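Local coordinates for protein transcriptional regulator, MerR family (Bacillus thuringiensis serovar konkukian, PDB 3GPV) that probably binds DNA and regulates transcription as a dimeric member of the MerR family, at residues B[65-74]-B[99-110]. Sequence-based numbering, arbitrary orientation.
Sequences MILCLKNTGM and LMKQQEANVLQL
The side-chain amide of Q103 meets T72 and M74: the CE methyl of M74 lies over one face, CG2 of V107 stands beyond the other, and the nitrogen edge is turned to T72. The contact joins the end of helix 57-70, in the MerR helix-turn-helix domain, to the long helix 93-128, which pairs with the second subunit. A Schellman motif ends helix 57-70, with G73 as C-prime residue, M74 N hydrogen-bonded to L69 O and G73 N to K70 O; this turn carries T72 to the long helix.

Q103 NE2 donates to T72 OG1 at 2.9 Å, with the acceptor 15° out of the amide plane, and more weakly to T72 O at 3.3 Å. OG1 also lies 2.8 Å from C68 O and 3.1 Å from L69 O; its proton may go to either, and the buried hydroxyl sits between amide and helix end. The chain of Q103 leaves with CG anti to the backbone N (chi1 -172°), then bends at chi2, swinging the amide across to T72.

Next to this polar centre, the L69 side chain runs roughly perpendicular to that of M100, with CD2 of L69 3.5 Å from M100 CE, while SE of M65 reaches SE of M100. L69 also packs on I121 of the second subunit. M74, extended until its bend at chi3, presses CE tightly against CD2 of L99, at 3.5 Å.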
# COMPACT_ATOMS: atom_id res chain seq x y z
N MSE B 65 14.05 5.42 -8.35
CA MSE B 65 13.25 4.38 -8.99
C MSE B 65 12.99 3.27 -8.00
O MSE B 65 11.89 2.75 -7.93
CB MSE B 65 13.92 3.81 -10.25
CG MSE B 65 13.06 2.74 -10.95
SE MSE B 65 11.30 3.36 -11.57
CE MSE B 65 11.97 4.53 -12.96
N ILE B 66 14.00 2.92 -7.22
CA ILE B 66 13.81 1.88 -6.22
C ILE B 66 12.62 2.27 -5.38
O ILE B 66 11.69 1.50 -5.21
CB ILE B 66 15.06 1.69 -5.33
CG1 ILE B 66 16.23 1.20 -6.17
CG2 ILE B 66 14.76 0.71 -4.21
CD1 ILE B 66 15.89 -0.01 -7.06
N LEU B 67 12.61 3.52 -4.91
CA LEU B 67 11.51 4.00 -4.09
C LEU B 67 10.18 4.03 -4.83
O LEU B 67 9.13 3.72 -4.26
CB LEU B 67 11.84 5.39 -3.53
CG LEU B 67 13.06 5.46 -2.61
CD1 LEU B 67 13.32 6.88 -2.18
CD2 LEU B 67 12.82 4.58 -1.40
N CYS B 68 10.22 4.42 -6.10
CA CYS B 68 9.03 4.49 -6.93
C CYS B 68 8.39 3.12 -7.05
O CYS B 68 7.19 2.96 -6.87
CB CYS B 68 9.40 5.03 -8.31
SG CYS B 68 8.09 4.91 -9.56
N LEU B 69 9.20 2.12 -7.37
CA LEU B 69 8.73 0.75 -7.52
C LEU B 69 8.26 0.16 -6.19
O LEU B 69 7.29 -0.59 -6.15
CB LEU B 69 9.86 -0.11 -8.11
CG LEU B 69 10.30 0.29 -9.52
CD1 LEU B 69 11.52 -0.49 -9.95
CD2 LEU B 69 9.16 0.06 -10.47
N LYS B 70 8.94 0.51 -5.11
CA LYS B 70 8.56 0.00 -3.80
C LYS B 70 7.27 0.66 -3.33
O LYS B 70 6.41 0.00 -2.75
CB LYS B 70 9.70 0.24 -2.80
CG LYS B 70 9.32 0.07 -1.33
CD LYS B 70 8.74 1.37 -0.78
CE LYS B 70 8.51 1.32 0.73
NZ LYS B 70 8.06 2.65 1.23
N ASN B 71 7.13 1.95 -3.59
CA ASN B 71 5.93 2.67 -3.18
C ASN B 71 4.71 2.32 -4.01
O ASN B 71 3.60 2.75 -3.71
CB ASN B 71 6.19 4.18 -3.22
CG ASN B 71 7.06 4.65 -2.07
OD1 ASN B 71 7.67 5.71 -2.15
ND2 ASN B 71 7.10 3.88 -1.00
N THR B 72 4.91 1.54 -5.07
CA THR B 72 3.80 1.13 -5.92
C THR B 72 3.55 -0.36 -5.77
O THR B 72 2.87 -0.98 -6.58
CB THR B 72 4.02 1.49 -7.41
OG1 THR B 72 5.33 1.14 -7.83
CG2 THR B 72 3.82 2.98 -7.62
N GLY B 73 4.14 -0.94 -4.72
CA GLY B 73 3.94 -2.34 -4.42
C GLY B 73 4.77 -3.41 -5.11
O GLY B 73 4.42 -4.59 -5.00
N MSE B 74 5.84 -3.05 -5.81
CA MSE B 74 6.62 -4.10 -6.45
C MSE B 74 7.37 -4.88 -5.40
O MSE B 74 7.95 -4.30 -4.50
CB MSE B 74 7.63 -3.56 -7.48
CG MSE B 74 8.38 -4.72 -8.14
SE MSE B 74 9.62 -4.08 -9.47
CE MSE B 74 8.37 -3.44 -10.80
N LEU B 99 9.48 -5.40 -17.62
CA LEU B 99 9.17 -5.24 -16.20
C LEU B 99 8.44 -3.93 -15.92
O LEU B 99 7.48 -3.89 -15.17
CB LEU B 99 10.46 -5.27 -15.36
CG LEU B 99 10.38 -6.02 -14.02
CD1 LEU B 99 11.55 -5.61 -13.15
CD2 LEU B 99 9.07 -5.71 -13.31
N MSE B 100 8.90 -2.85 -16.55
CA MSE B 100 8.29 -1.55 -16.37
C MSE B 100 6.88 -1.54 -16.93
O MSE B 100 5.97 -1.01 -16.31
CB MSE B 100 9.12 -0.44 -17.03
CG MSE B 100 10.38 -0.11 -16.29
SE MSE B 100 10.05 0.58 -14.49
CE MSE B 100 10.54 -1.02 -13.53
N LYS B 101 6.71 -2.15 -18.11
CA LYS B 101 5.40 -2.18 -18.74
C LYS B 101 4.42 -2.92 -17.85
O LYS B 101 3.28 -2.50 -17.72
CB LYS B 101 5.49 -2.80 -20.14
CG LYS B 101 6.19 -1.88 -21.15
CD LYS B 101 6.21 -2.46 -22.55
CE LYS B 101 4.82 -2.53 -23.15
NZ LYS B 101 4.82 -3.11 -24.53
N GLN B 102 4.85 -3.99 -17.22
CA GLN B 102 3.95 -4.72 -16.34
C GLN B 102 3.62 -3.85 -15.12
O GLN B 102 2.47 -3.78 -14.67
CB GLN B 102 4.57 -6.04 -15.90
CG GLN B 102 4.92 -6.96 -17.06
CD GLN B 102 5.50 -8.29 -16.61
OE1 GLN B 102 6.43 -8.33 -15.81
NE2 GLN B 102 4.95 -9.39 -17.13
N GLN B 103 4.63 -3.19 -14.58
CA GLN B 103 4.40 -2.34 -13.41
C GLN B 103 3.43 -1.22 -13.76
O GLN B 103 2.56 -0.87 -12.96
CB GLN B 103 5.72 -1.76 -12.90
CG GLN B 103 5.59 -1.02 -11.57
CD GLN B 103 5.02 -1.89 -10.45
OE1 GLN B 103 4.88 -3.10 -10.59
NE2 GLN B 103 4.71 -1.26 -9.33
N GLU B 104 3.58 -0.64 -14.94
CA GLU B 104 2.68 0.43 -15.37
C GLU B 104 1.26 -0.13 -15.31
O GLU B 104 0.36 0.47 -14.73
CB GLU B 104 3.03 0.88 -16.79
CG GLU B 104 1.93 1.66 -17.48
CD GLU B 104 2.24 1.94 -18.93
OE1 GLU B 104 2.84 1.06 -19.59
OE2 GLU B 104 1.86 3.04 -19.40
N ALA B 105 1.07 -1.31 -15.90
CA ALA B 105 -0.24 -1.93 -15.90
C ALA B 105 -0.71 -2.09 -14.43
O ALA B 105 -1.85 -1.76 -14.09
CB ALA B 105 -0.18 -3.30 -16.62
N ASN B 106 0.17 -2.56 -13.56
CA ASN B 106 -0.17 -2.73 -12.16
C ASN B 106 -0.52 -1.39 -11.49
O ASN B 106 -1.47 -1.28 -10.71
CB ASN B 106 0.98 -3.37 -11.40
CG ASN B 106 1.10 -4.86 -11.66
OD1 ASN B 106 0.09 -5.55 -11.77
ND2 ASN B 106 2.33 -5.36 -11.73
N VAL B 107 0.24 -0.35 -11.80
CA VAL B 107 -0.04 0.93 -11.18
C VAL B 107 -1.36 1.50 -11.68
O VAL B 107 -2.10 2.10 -10.92
CB VAL B 107 1.13 1.92 -11.41
CG1 VAL B 107 0.80 3.26 -10.77
CG2 VAL B 107 2.39 1.37 -10.77
N LEU B 108 -1.68 1.29 -12.95
CA LEU B 108 -2.97 1.77 -13.46
C LEU B 108 -4.10 1.10 -12.68
O LEU B 108 -5.08 1.74 -12.30
CB LEU B 108 -3.14 1.43 -14.94
CG LEU B 108 -2.73 2.38 -16.08
CD1 LEU B 108 -2.60 3.82 -15.59
CD2 LEU B 108 -1.45 1.89 -16.71
N GLN B 109 -3.97 -0.20 -12.45
CA GLN B 109 -4.99 -0.93 -11.69
C GLN B 109 -5.07 -0.39 -10.26
O GLN B 109 -6.15 -0.25 -9.68
CB GLN B 109 -4.68 -2.43 -11.64
CG GLN B 109 -5.78 -3.24 -10.96
CD GLN B 109 -7.09 -3.18 -11.75
OE1 GLN B 109 -7.12 -3.49 -12.93
NE2 GLN B 109 -8.17 -2.76 -11.09
N LEU B 110 -3.90 -0.12 -9.69
CA LEU B 110 -3.80 0.41 -8.34
C LEU B 110 -4.56 1.72 -8.22
O LEU B 110 -5.28 1.93 -7.25
CB LEU B 110 -2.33 0.61 -7.96
CG LEU B 110 -2.03 1.29 -6.62
CD1 LEU B 110 -2.64 0.50 -5.46
CD2 LEU B 110 -0.51 1.43 -6.45